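Local coordinates for B-type flagellar hook-associated protein 2 (Pseudomonas aeruginosa, PDB 5FHY) that caps the distal end of the growing flagellar filament, promoting polymerization of flagellin there and preventing subunits from leaking away unassembled, at residues 34-39 / 210-215; 38-43 / 173-178; 46-51 / 118-123; 51-56 / 160-165; 127-132 / 167-172. All blocks are in the same frame, centred on the assembly; numbering follows the deposited sequence.

In the fold
The five contacts illustrate how an elongated cap protein ties distant parts of its sequence into separate sheets. Contacts 1 and 2 share strand 34-42, the inner strand that pairs with 210-215 along one edge and 173-177 along the other; their centres lie about 13 Å apart. The chain then passes into the sheet of contact 3, about 35 Å from contact 1 between centres. Contact 4 continues from the end of strand 48-50, its centre about 15 Å from that of contact 3. Contact 5, centred about 7 Å from the centre of contact 3, binds the returning chain before it re-enters the first sheet at contact 2. Residues 43-172 are thus an excursion into a second region of this fragment of the cap protein.

Contact 1. Residues 34-39 / 210-215; sequences GTYQIQ and ITLTVS
Gln-37 and Thr-211 meet through their side chains on one face of an antiparallel ladder, while Tyr-36, Ile-38, Leu-212 and Val-214 pack on the other. Gln-37 bends at chi2 (-65°), which folds its amide back over the neighbouring strand. There OE1 accepts a hydrogen bond from Thr-211 OG1 at 2.7 Å, in the amide plane and on a lone pair. Thr-211 keeps OG1 beside its own backbone N (chi1 -59°), and its CG2 meets Thr-35 OG1 at 3.8 Å.

On the apolar face, Ile-38 CD1 rests 3.9 Å from Leu-212 CD2, the two chains meeting at a slant. The Tyr-36 ring receives Val-214 CG2 at its edge, 4.4 Å from CE2. Beneath these side chains, paired backbone bonds join Tyr-36 to Leu-212 and Ile-38 to Ile-210; the bond from Leu-212 N to Tyr-36 O is 2.8 Å long. At the Gly-34 end Val-214 N bonds Gly-34 O well, while Gly-34 N is only weakly bonded to Val-214 O.

Strand 173-177 flanks 34-42 along its other edge, and strand 24-28 packs against Ile-38 and Leu-212. Strand 210-215 pairs in turn with an antiparallel strand of a second subunit, extending the sheet across the interface, while Tyr-36 makes a cation-pi contact with Lys-48 of a third.

Contact 2. Residues 38-43 / 173-178; sequences IQVNSL and GEITVD
Asn-41 and Glu-174 face each other where an antiparallel ladder slips by one residue. The Glu-174 side chain shows how the slip is used. Its CB lies 3.7 Å from Ser-42 OG. From there CG stands anti to the backbone N (chi1 -169°) and the chain runs out extended, carrying the carboxylate to Asn-41, whose ND2 lies 4.1 Å from Glu-174 CD. At the tip, OE1 lies 3.8 Å from Asn-41 CB and takes a weak hydrogen bond from Asn-41 ND2 at 3.4 Å. The bond is long but nearly straight, and the amide and carboxylate planes are turned 78° apart. The other oxygen, OE2, makes a long, weak ion pair with Lys-181 of the adjoining strand.

The amide of Asn-41 also has an apolar neighbour, since ND2 lies 3.7 Å from Thr-176 CG2. Thr-176 turns its OG1 the other way, against Gln-39, to within 3.2 Å of CB. Across the sheet, Val-40 CG2 and Ile-175 CG2 approach to 4.3 Å on the face that also receives Val-200 and Phe-198 from strand 196-200.

Regular pairing holds between Gln-39 and Thr-176, each donating to the other. Beyond it, Glu-174 O receives both Asn-41 N, at 3.0 Å, and more weakly Ser-42 N. Two successive residues opposite one are the signature of a classic beta bulge, here lying near the end of strand 34-42 as the chain leaves this antiparallel sheet.

Contact 3. Residues 46-51 / 118-123; sequences SSKIAL and VLSSTK
Lys-48 and Ser-120, Ile-49 and Leu-119, and Ala-50 and Val-118 pair across two antiparallel strands in the middle of a four-stranded sheet, forming a largely buried contact. Reciprocal backbone bonds join Ile-49 and Leu-119, Ile-49 N reaching Leu-119 O at 3.0 Å. Farther along, Ser-121 N bonds to Ser-47 O.

The two faces differ in character. On one, Lys-48 leaves with CG anti to its backbone N (chi1 176°) and stays extended, drawing its methylenes past Ser-120 OG, 3.6 Å from CG, and bringing CE to 4.1 Å from Val-118 CG1. Its ammonium reaches Tyr-36 and Asp-178 of a neighbouring subunit, the ion pair with that Asp-178 being long and weak. On the opposite face, Leu-119 CD1 meets Leu-51 CD1 at 3.8 Å, and Leu-119 CB lies 4.2 Å from Ile-49 CG1. Phe-150 and Ile-69 add to this apolar layer.

Ser-47 OG turns to Ile-130 N, linking the pair to the chain entering strand 130-136. Just beyond the paired residues, Ser-121 OG accepts a bond from Lys-123 N at 3.2 Å, closing an ST turn beside an antiparallel ladder in which 118-123, part of the flagellin hook IN motif, pairs with 46-51.

Contact 4. Residues 51-56 / 160-165; sequences LQAIAD and DGAAAG. With NA (sodium ion), chain E.
Ala-53 and Ala-162 set their methyl groups against each other, CB to CB at 3.9 Å, beside the one hydrogen bond that joins these two irregular segments. In that bond Ala-53 N donates to Ala-162 O at 2.9 Å, approaching in the carbonyl plane on a lone pair with an N-H...O angle of 164°. The same oxygen lies 3.3 Å from Gln-52 CA in a CA-H...O contact, so the carbonyl is approached from two successive residues.

Ala-164 points its CB toward the opposing backbone instead of meeting another methyl head-on. That carbon lies 3.7 Å from both Leu-51 C and Gln-52 N, placing it over the peptide link between the two residues. Gln-52 contributes the base of its side chain: chi1 of -81° sets CG beside the backbone N, 4.0 Å from Ala-162 O. Leu-51 directs its CB away from the 160-165 segment, and its side chain packs instead on Leu-117, Leu-119 and Phe-150.

Between the two contacting alanines, Ala-163 has its CB directed away from the 51-56 segment, while its carbonyl O binds a sodium ion at 2.6 Å; Ser-159 O is the second protein ligand. Arg-116 of strand 114-121 bonds to Gly-161 O and more weakly to Ala-163 O. The contact thus prolongs the edge pairing of strands 48-50 and 165-166, with strand 114-121 flanking the departing 51-56 segment.

Contact 5. Residues 127-132 / 167-172; sequences GKDIKV and VTKAAN
Asp-129 and Ala-170 make the direct polar link between these segments, Ala-170 N donating to Asp-129 OD1 at 3.2 Å. The amide meets that oxygen nearly along its C-O axis, with an N-H...O angle of 148°. The methyl of Ala-170 also points toward the 127-132 segment, where its CB lies 3.3 Å from Lys-128 O and 3.5 Å from Asp-129 OD1. It thus packs against both a backbone carbonyl and the carboxylate.

A water molecule adds a second bridge. It accepts from Gly-127 N at 2.9 Å and donates to Asp-129 OD2 and Ala-170 O, each at 2.7 Å. Of the carboxylate oxygens, OD1 takes the backbone amide and OD2 the water's hydrogen bond. Lys-169 is bent at chi2 and chi3, a path that brings NZ to 4.1 Å from Asp-129 OD2; this is beyond a salt bridge, although the opposite charges may still attract.

Farther out, Lys-128 NZ is bonded to Asp-126 O, and Asn-172 OD1 accepts from Asp-126 N, so both flanks are tied to the residue just before 127-132. Ser-47 OG holds Ile-130 N, while Thr-168 OG1 bonds to Ser-46 O. Lys-128 itself is the centre of an inverse gamma turn, and Val-167 and Thr-168 face Lys-48 in a classic beta bulge. The contact joins the turn leading into strand 130-136 of the three-stranded sheet to the connection that runs from strand 165-166 to strand 173-177.

Contact 1. Residues 34-39 / 210-215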
# COMPACT_ATOMS: atom_id res chain seq x y z
N GLY B 34 33.99 -28.34 22.86
CA GLY B 34 34.54 -27.89 24.12
C GLY B 34 34.19 -26.44 24.42
O GLY B 34 33.71 -25.71 23.56
N THR B 35 34.44 -26.04 25.66
CA THR B 35 34.17 -24.68 26.10
C THR B 35 35.41 -24.10 26.76
O THR B 35 36.15 -24.81 27.43
CB THR B 35 32.98 -24.63 27.07
OG1 THR B 35 32.94 -23.36 27.72
CG2 THR B 35 33.11 -25.72 28.12
N TYR B 36 35.66 -22.81 26.56
CA TYR B 36 36.89 -22.21 27.05
C TYR B 36 36.65 -20.83 27.63
O TYR B 36 35.94 -20.01 27.04
CB TYR B 36 37.93 -22.12 25.93
CG TYR B 36 38.22 -23.44 25.25
CD1 TYR B 36 39.18 -24.31 25.76
CD2 TYR B 36 37.55 -23.82 24.09
CE1 TYR B 36 39.45 -25.52 25.15
CE2 TYR B 36 37.81 -25.03 23.47
CZ TYR B 36 38.77 -25.87 24.00
OH TYR B 36 39.04 -27.08 23.39
N GLN B 37 37.24 -20.57 28.78
CA GLN B 37 37.18 -19.25 29.38
C GLN B 37 38.43 -18.47 28.98
O GLN B 37 39.56 -18.90 29.25
CB GLN B 37 37.06 -19.34 30.89
CG GLN B 37 35.76 -19.98 31.35
CD GLN B 37 34.54 -19.16 30.98
OE1 GLN B 37 33.86 -19.45 30.00
NE2 GLN B 37 34.26 -18.13 31.78
N ILE B 38 38.22 -17.33 28.35
CA ILE B 38 39.32 -16.60 27.74
C ILE B 38 39.43 -15.18 28.27
O ILE B 38 38.44 -14.46 28.36
CB ILE B 38 39.17 -16.56 26.20
CG1 ILE B 38 39.08 -17.97 25.64
CG2 ILE B 38 40.32 -15.80 25.56
CD1 ILE B 38 39.28 -18.05 24.14
N GLN B 39 40.65 -14.79 28.63
CA GLN B 39 40.94 -13.41 28.98
C GLN B 39 41.90 -12.85 27.95
O GLN B 39 42.74 -13.57 27.42
CB GLN B 39 41.55 -13.31 30.39
CG GLN B 39 40.63 -13.75 31.52
CD GLN B 39 41.26 -13.56 32.90
OE1 GLN B 39 42.23 -12.80 33.05
NE2 GLN B 39 40.72 -14.24 33.90
N ILE B 210 35.66 -14.08 28.56
CA ILE B 210 34.76 -14.50 27.50
C ILE B 210 34.59 -16.02 27.49
O ILE B 210 35.56 -16.75 27.67
CB ILE B 210 35.27 -14.02 26.12
CG1 ILE B 210 35.36 -12.50 26.08
CG2 ILE B 210 34.37 -14.50 25.00
CD1 ILE B 210 34.04 -11.81 26.27
N THR B 211 33.36 -16.49 27.29
CA THR B 211 33.14 -17.91 27.06
C THR B 211 33.19 -18.21 25.57
O THR B 211 32.45 -17.62 24.79
CB THR B 211 31.79 -18.38 27.63
OG1 THR B 211 31.74 -18.12 29.04
CG2 THR B 211 31.59 -19.87 27.40
N LEU B 212 34.06 -19.14 25.18
CA LEU B 212 34.18 -19.52 23.77
C LEU B 212 33.73 -20.96 23.56
O LEU B 212 34.29 -21.89 24.13
CB LEU B 212 35.61 -19.35 23.28
CG LEU B 212 35.82 -19.77 21.82
CD1 LEU B 212 35.38 -18.64 20.91
CD2 LEU B 212 37.27 -20.16 21.56
N THR B 213 32.72 -21.14 22.71
CA THR B 213 32.11 -22.45 22.50
C THR B 213 32.37 -22.98 21.10
O THR B 213 31.97 -22.37 20.11
CB THR B 213 30.59 -22.41 22.74
OG1 THR B 213 30.31 -21.60 23.89
CG2 THR B 213 30.06 -23.82 22.97
N VAL B 214 33.03 -24.13 21.01
CA VAL B 214 33.29 -24.77 19.73
C VAL B 214 32.28 -25.89 19.51
O VAL B 214 32.30 -26.91 20.20
CB VAL B 214 34.72 -25.33 19.64
CG1 VAL B 214 34.90 -26.12 18.35
CG2 VAL B 214 35.74 -24.20 19.73
N SER B 215 31.38 -25.67 18.55
CA SER B 215 30.31 -26.62 18.23
C SER B 215 30.59 -27.38 16.94
O SER B 215 30.77 -26.78 15.88
CB SER B 215 28.98 -25.89 18.13
OG SER B 215 28.87 -24.87 19.11

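Contact 2. Residues 38-43 / 173-178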
# COMPACT_ATOMS: atom_id res chain seq x y z
N ILE B 38 38.22 -17.33 28.35
CA ILE B 38 39.32 -16.60 27.74
C ILE B 38 39.43 -15.18 28.27
O ILE B 38 38.44 -14.46 28.36
CB ILE B 38 39.17 -16.56 26.20
CG1 ILE B 38 39.08 -17.97 25.64
CG2 ILE B 38 40.32 -15.80 25.56
CD1 ILE B 38 39.28 -18.05 24.14
N GLN B 39 40.65 -14.79 28.63
CA GLN B 39 40.94 -13.41 28.98
C GLN B 39 41.90 -12.85 27.95
O GLN B 39 42.74 -13.57 27.42
CB GLN B 39 41.55 -13.31 30.39
CG GLN B 39 40.63 -13.75 31.52
CD GLN B 39 41.26 -13.56 32.90
OE1 GLN B 39 42.23 -12.80 33.05
NE2 GLN B 39 40.72 -14.24 33.90
N VAL B 40 41.79 -11.56 27.67
CA VAL B 40 42.77 -10.87 26.84
C VAL B 40 43.41 -9.79 27.70
O VAL B 40 42.77 -8.79 28.02
CB VAL B 40 42.14 -10.26 25.58
CG1 VAL B 40 43.17 -9.42 24.83
CG2 VAL B 40 41.58 -11.36 24.68
N ASN B 41 44.67 -9.99 28.08
CA ASN B 41 45.33 -9.04 28.97
C ASN B 41 46.05 -7.93 28.21
O ASN B 41 46.16 -6.81 28.71
CB ASN B 41 46.33 -9.77 29.87
CG ASN B 41 45.66 -10.75 30.82
OD1 ASN B 41 44.47 -10.62 31.14
ND2 ASN B 41 46.42 -11.73 31.30
N SER B 42 46.53 -8.23 27.01
CA SER B 42 47.17 -7.23 26.17
C SER B 42 47.22 -7.66 24.71
O SER B 42 47.05 -8.84 24.39
CB SER B 42 48.59 -6.94 26.67
OG SER B 42 49.39 -8.11 26.66
N LEU B 43 47.46 -6.70 23.83
CA LEU B 43 47.59 -6.95 22.40
C LEU B 43 49.05 -6.93 21.95
O LEU B 43 49.89 -6.30 22.59
CB LEU B 43 46.79 -5.92 21.60
CG LEU B 43 45.31 -5.77 21.96
CD1 LEU B 43 44.68 -4.59 21.22
CD2 LEU B 43 44.56 -7.06 21.65
N GLY B 173 51.60 -9.83 22.72
CA GLY B 173 50.40 -9.69 23.52
C GLY B 173 50.31 -10.86 24.48
O GLY B 173 51.20 -11.71 24.52
N GLU B 174 49.23 -10.91 25.25
CA GLU B 174 49.03 -12.02 26.18
C GLU B 174 47.56 -12.36 26.31
O GLU B 174 46.71 -11.49 26.45
CB GLU B 174 49.60 -11.69 27.56
CG GLU B 174 49.65 -12.89 28.50
CD GLU B 174 50.17 -12.55 29.88
OE1 GLU B 174 49.69 -11.55 30.46
OE2 GLU B 174 51.06 -13.27 30.39
N ILE B 175 47.27 -13.66 26.25
CA ILE B 175 45.94 -14.16 26.54
C ILE B 175 46.04 -15.27 27.57
O ILE B 175 47.13 -15.77 27.85
CB ILE B 175 45.23 -14.69 25.27
CG1 ILE B 175 45.93 -15.94 24.75
CG2 ILE B 175 45.18 -13.64 24.18
CD1 ILE B 175 45.34 -16.47 23.46
N THR B 176 44.91 -15.64 28.15
CA THR B 176 44.85 -16.80 29.02
C THR B 176 43.69 -17.67 28.57
O THR B 176 42.62 -17.17 28.25
CB THR B 176 44.68 -16.42 30.51
OG1 THR B 176 43.35 -15.97 30.75
CG2 THR B 176 45.67 -15.34 30.93
N VAL B 177 43.91 -18.98 28.53
CA VAL B 177 42.86 -19.91 28.18
C VAL B 177 42.69 -20.90 29.32
O VAL B 177 43.55 -21.74 29.56
CB VAL B 177 43.17 -20.68 26.87
CG1 VAL B 177 42.06 -21.69 26.58
CG2 VAL B 177 43.33 -19.70 25.71
N ASP B 178 41.57 -20.77 30.03
CA ASP B 178 41.29 -21.58 31.21
C ASP B 178 42.39 -21.46 32.26
O ASP B 178 42.66 -22.41 33.00
CB ASP B 178 41.09 -23.04 30.82
CG ASP B 178 39.75 -23.27 30.15
OD1 ASP B 178 38.79 -22.55 30.50
OD2 ASP B 178 39.66 -24.17 29.29

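Contact 3. Residues 46-51 / 118-123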
# COMPACT_ATOMS: atom_id res chain seq x y z
N SER B 46 53.25 -3.17 17.26
CA SER B 46 54.34 -2.98 16.32
C SER B 46 55.12 -1.73 16.71
O SER B 46 54.73 -1.01 17.62
CB SER B 46 53.81 -2.86 14.89
OG SER B 46 52.93 -1.76 14.75
N SER B 47 56.23 -1.48 16.03
CA SER B 47 57.08 -0.36 16.39
C SER B 47 56.68 0.91 15.64
O SER B 47 56.32 0.86 14.46
CB SER B 47 58.55 -0.69 16.13
OG SER B 47 59.39 0.39 16.51
N LYS B 48 56.77 2.04 16.33
CA LYS B 48 56.53 3.34 15.73
C LYS B 48 57.36 4.37 16.49
O LYS B 48 57.18 4.57 17.70
CB LYS B 48 55.04 3.71 15.76
CG LYS B 48 54.73 5.11 15.23
CD LYS B 48 53.23 5.34 15.05
CE LYS B 48 52.94 6.76 14.60
NZ LYS B 48 51.48 7.04 14.44
N ILE B 49 58.29 5.00 15.79
CA ILE B 49 59.21 5.92 16.43
C ILE B 49 59.18 7.29 15.78
O ILE B 49 58.66 7.47 14.68
CB ILE B 49 60.66 5.39 16.38
CG1 ILE B 49 61.21 5.49 14.95
CG2 ILE B 49 60.72 3.96 16.88
CD1 ILE B 49 62.68 5.19 14.85
N ALA B 50 59.76 8.27 16.48
CA ALA B 50 59.87 9.62 15.96
C ALA B 50 61.31 10.10 16.15
O ALA B 50 61.83 10.06 17.26
CB ALA B 50 58.90 10.56 16.64
N LEU B 51 61.94 10.53 15.07
CA LEU B 51 63.33 10.96 15.14
C LEU B 51 63.41 12.41 15.61
O LEU B 51 62.39 13.02 15.89
CB LEU B 51 64.03 10.79 13.79
CG LEU B 51 63.91 9.39 13.16
CD1 LEU B 51 64.58 9.36 11.80
CD2 LEU B 51 64.48 8.32 14.09
N VAL B 118 58.91 10.33 10.93
CA VAL B 118 58.15 9.40 11.76
C VAL B 118 58.05 8.07 11.02
O VAL B 118 57.51 8.00 9.92
CB VAL B 118 56.74 9.95 12.09
CG1 VAL B 118 55.90 8.89 12.82
CG2 VAL B 118 56.84 11.22 12.93
N LEU B 119 58.60 7.03 11.63
CA LEU B 119 58.70 5.74 10.96
C LEU B 119 57.84 4.68 11.65
O LEU B 119 57.78 4.63 12.88
CB LEU B 119 60.17 5.29 10.91
CG LEU B 119 61.13 6.06 9.98
CD1 LEU B 119 61.54 7.41 10.57
CD2 LEU B 119 62.35 5.21 9.69
N SER B 120 57.16 3.87 10.85
CA SER B 120 56.28 2.83 11.38
C SER B 120 56.60 1.46 10.80
O SER B 120 57.00 1.33 9.65
CB SER B 120 54.81 3.17 11.08
OG SER B 120 54.41 4.35 11.74
N SER B 121 56.41 0.43 11.62
CA SER B 121 56.57 -0.95 11.16
C SER B 121 55.26 -1.71 11.32
O SER B 121 54.44 -1.37 12.16
CB SER B 121 57.69 -1.64 11.95
OG SER B 121 57.67 -3.04 11.71
N THR B 122 55.06 -2.74 10.50
CA THR B 122 53.83 -3.52 10.58
C THR B 122 54.06 -4.88 11.25
O THR B 122 53.13 -5.69 11.34
CB THR B 122 53.21 -3.76 9.20
OG1 THR B 122 54.13 -4.48 8.37
CG2 THR B 122 52.87 -2.44 8.54
N LYS B 123 55.27 -5.12 11.72
CA LYS B 123 55.59 -6.40 12.33
C LYS B 123 55.32 -6.32 13.82
O LYS B 123 55.94 -5.54 14.54
CB LYS B 123 57.04 -6.80 12.06
CG LYS B 123 57.37 -8.24 12.39
CD LYS B 123 56.79 -9.20 11.37
CE LYS B 123 56.83 -10.64 11.87
NZ LYS B 123 55.50 -11.10 12.34

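Contact 4. Residues 51-56 / 160-165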
# COMPACT_ATOMS: atom_id res chain seq x y z
N LEU B 51 61.94 10.53 15.07
CA LEU B 51 63.33 10.96 15.14
C LEU B 51 63.41 12.41 15.61
O LEU B 51 62.39 13.02 15.89
CB LEU B 51 64.03 10.79 13.79
CG LEU B 51 63.91 9.39 13.16
CD1 LEU B 51 64.58 9.36 11.80
CD2 LEU B 51 64.48 8.32 14.09
N GLN B 52 64.63 12.94 15.73
CA GLN B 52 64.82 14.31 16.19
C GLN B 52 64.11 15.30 15.27
O GLN B 52 64.03 15.08 14.06
CB GLN B 52 66.30 14.66 16.27
CG GLN B 52 67.00 14.17 17.52
CD GLN B 52 68.45 14.63 17.61
OE1 GLN B 52 68.76 15.80 17.37
NE2 GLN B 52 69.34 13.71 17.97
N ALA B 53 63.61 16.38 15.85
CA ALA B 53 62.97 17.43 15.07
C ALA B 53 64.05 18.30 14.45
O ALA B 53 65.04 18.62 15.10
CB ALA B 53 62.03 18.26 15.92
N ILE B 54 63.86 18.66 13.19
CA ILE B 54 64.84 19.48 12.50
C ILE B 54 64.39 20.93 12.46
O ILE B 54 63.33 21.25 11.91
CB ILE B 54 65.07 18.96 11.07
CG1 ILE B 54 65.35 17.45 11.10
CG2 ILE B 54 66.22 19.70 10.41
CD1 ILE B 54 66.55 17.08 11.93
N ALA B 55 65.19 21.81 13.07
CA ALA B 55 64.88 23.23 13.09
C ALA B 55 65.03 23.83 11.70
O ALA B 55 65.97 23.50 10.98
CB ALA B 55 65.78 23.95 14.09
N ASP B 56 64.10 24.71 11.35
CA ASP B 56 64.03 25.32 10.02
C ASP B 56 64.10 24.25 8.93
O ASP B 56 65.06 24.20 8.17
CB ASP B 56 65.16 26.35 9.84
CG ASP B 56 64.97 27.20 8.60
OD1 ASP B 56 63.83 27.32 8.12
OD2 ASP B 56 65.97 27.77 8.10
N ASP B 160 56.89 15.70 24.27
CA ASP B 160 57.03 16.96 23.54
C ASP B 160 58.46 17.48 23.59
O ASP B 160 59.15 17.32 24.60
CB ASP B 160 56.05 18.01 24.08
CG ASP B 160 56.06 19.28 23.26
OD1 ASP B 160 56.13 19.18 22.02
OD2 ASP B 160 55.98 20.38 23.86
N GLY B 161 58.91 18.10 22.51
CA GLY B 161 60.28 18.56 22.41
C GLY B 161 60.93 18.02 21.16
O GLY B 161 60.39 17.14 20.50
N ALA B 162 62.11 18.54 20.83
CA ALA B 162 62.80 18.15 19.61
C ALA B 162 63.42 16.76 19.71
O ALA B 162 63.74 16.15 18.69
CB ALA B 162 63.86 19.18 19.25
N ALA B 163 63.59 16.28 20.93
CA ALA B 163 64.23 14.99 21.16
C ALA B 163 63.44 13.84 20.55
O ALA B 163 62.22 13.91 20.41
CB ALA B 163 64.43 14.74 22.64
N ALA B 164 64.16 12.78 20.19
CA ALA B 164 63.54 11.60 19.61
C ALA B 164 62.94 10.72 20.69
O ALA B 164 63.20 10.90 21.87
CB ALA B 164 64.55 10.82 18.78
N GLY B 165 62.11 9.77 20.27
CA GLY B 165 61.46 8.86 21.19
C GLY B 165 60.49 7.94 20.47
O GLY B 165 60.04 8.26 19.37
NA NA E . 60.88 14.87 22.43

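Contact 5. Residues 127-132 / 167-172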
# COMPACT_ATOMS: atom_id res chain seq x y z
N GLY B 127 60.73 -7.33 20.36
CA GLY B 127 62.02 -7.15 19.72
C GLY B 127 61.99 -6.64 18.29
O GLY B 127 63.04 -6.41 17.69
N LYS B 128 60.80 -6.48 17.73
CA LYS B 128 60.68 -6.00 16.36
C LYS B 128 60.65 -4.47 16.35
O LYS B 128 59.79 -3.86 15.72
CB LYS B 128 59.44 -6.57 15.67
CG LYS B 128 59.46 -8.07 15.43
CD LYS B 128 59.03 -8.82 16.68
CE LYS B 128 59.05 -10.32 16.50
NZ LYS B 128 58.68 -10.99 17.78
N ASP B 129 61.59 -3.86 17.07
CA ASP B 129 61.69 -2.41 17.14
C ASP B 129 62.42 -1.87 15.92
O ASP B 129 63.30 -2.54 15.37
CB ASP B 129 62.41 -1.98 18.42
CG ASP B 129 61.60 -2.24 19.68
OD1 ASP B 129 60.37 -2.01 19.68
OD2 ASP B 129 62.19 -2.69 20.68
N ILE B 130 62.07 -0.66 15.50
CA ILE B 130 62.75 -0.02 14.38
C ILE B 130 64.05 0.63 14.86
O ILE B 130 64.04 1.37 15.84
CB ILE B 130 61.86 1.05 13.70
CG1 ILE B 130 60.52 0.46 13.28
CG2 ILE B 130 62.57 1.64 12.48
CD1 ILE B 130 59.55 1.48 12.72
N LYS B 131 65.15 0.33 14.18
CA LYS B 131 66.45 0.90 14.55
C LYS B 131 67.06 1.66 13.38
O LYS B 131 66.96 1.23 12.23
CB LYS B 131 67.41 -0.20 15.02
CG LYS B 131 68.77 0.31 15.46
CD LYS B 131 69.63 -0.79 16.07
CE LYS B 131 70.85 -0.19 16.77
NZ LYS B 131 71.72 -1.21 17.42
N VAL B 132 67.69 2.79 13.69
CA VAL B 132 68.33 3.63 12.69
C VAL B 132 69.80 3.88 13.04
O VAL B 132 70.10 4.50 14.07
CB VAL B 132 67.62 4.98 12.53
CG1 VAL B 132 68.29 5.80 11.43
CG2 VAL B 132 66.14 4.77 12.22
N VAL B 167 56.89 5.96 19.83
CA VAL B 167 55.47 6.20 20.04
C VAL B 167 54.81 4.93 20.56
O VAL B 167 54.03 4.96 21.51
CB VAL B 167 54.77 6.66 18.74
CG1 VAL B 167 53.26 6.78 18.94
CG2 VAL B 167 55.35 7.98 18.26
N THR B 168 55.13 3.80 19.94
CA THR B 168 54.69 2.50 20.43
C THR B 168 55.87 1.54 20.47
O THR B 168 56.74 1.58 19.59
CB THR B 168 53.59 1.89 19.54
OG1 THR B 168 54.13 1.58 18.25
CG2 THR B 168 52.43 2.85 19.37
N LYS B 169 55.90 0.67 21.47
CA LYS B 169 56.92 -0.37 21.53
C LYS B 169 56.40 -1.62 20.87
O LYS B 169 55.27 -2.02 21.11
CB LYS B 169 57.30 -0.69 22.98
CG LYS B 169 58.01 0.41 23.73
CD LYS B 169 59.49 0.48 23.40
CE LYS B 169 60.26 -0.66 24.06
NZ LYS B 169 61.73 -0.40 24.06
N ALA B 170 57.23 -2.25 20.04
CA ALA B 170 56.87 -3.55 19.50
C ALA B 170 56.91 -4.55 20.65
O ALA B 170 57.85 -4.57 21.44
CB ALA B 170 57.81 -3.96 18.38
N ALA B 171 55.88 -5.38 20.75
CA ALA B 171 55.78 -6.29 21.88
C ALA B 171 54.80 -7.42 21.61
O ALA B 171 53.92 -7.31 20.74
CB ALA B 171 55.36 -5.53 23.13
N ASN B 172 54.93 -8.51 22.36
CA ASN B 172 53.96 -9.59 22.26
C ASN B 172 52.73 -9.25 23.08
O ASN B 172 52.82 -8.48 24.04
CB ASN B 172 54.55 -10.92 22.75
CG ASN B 172 55.53 -11.53 21.77
OD1 ASN B 172 56.12 -10.85 20.94
ND2 ASN B 172 55.71 -12.84 21.87
O HOH W 1 60.51 -4.66 21.40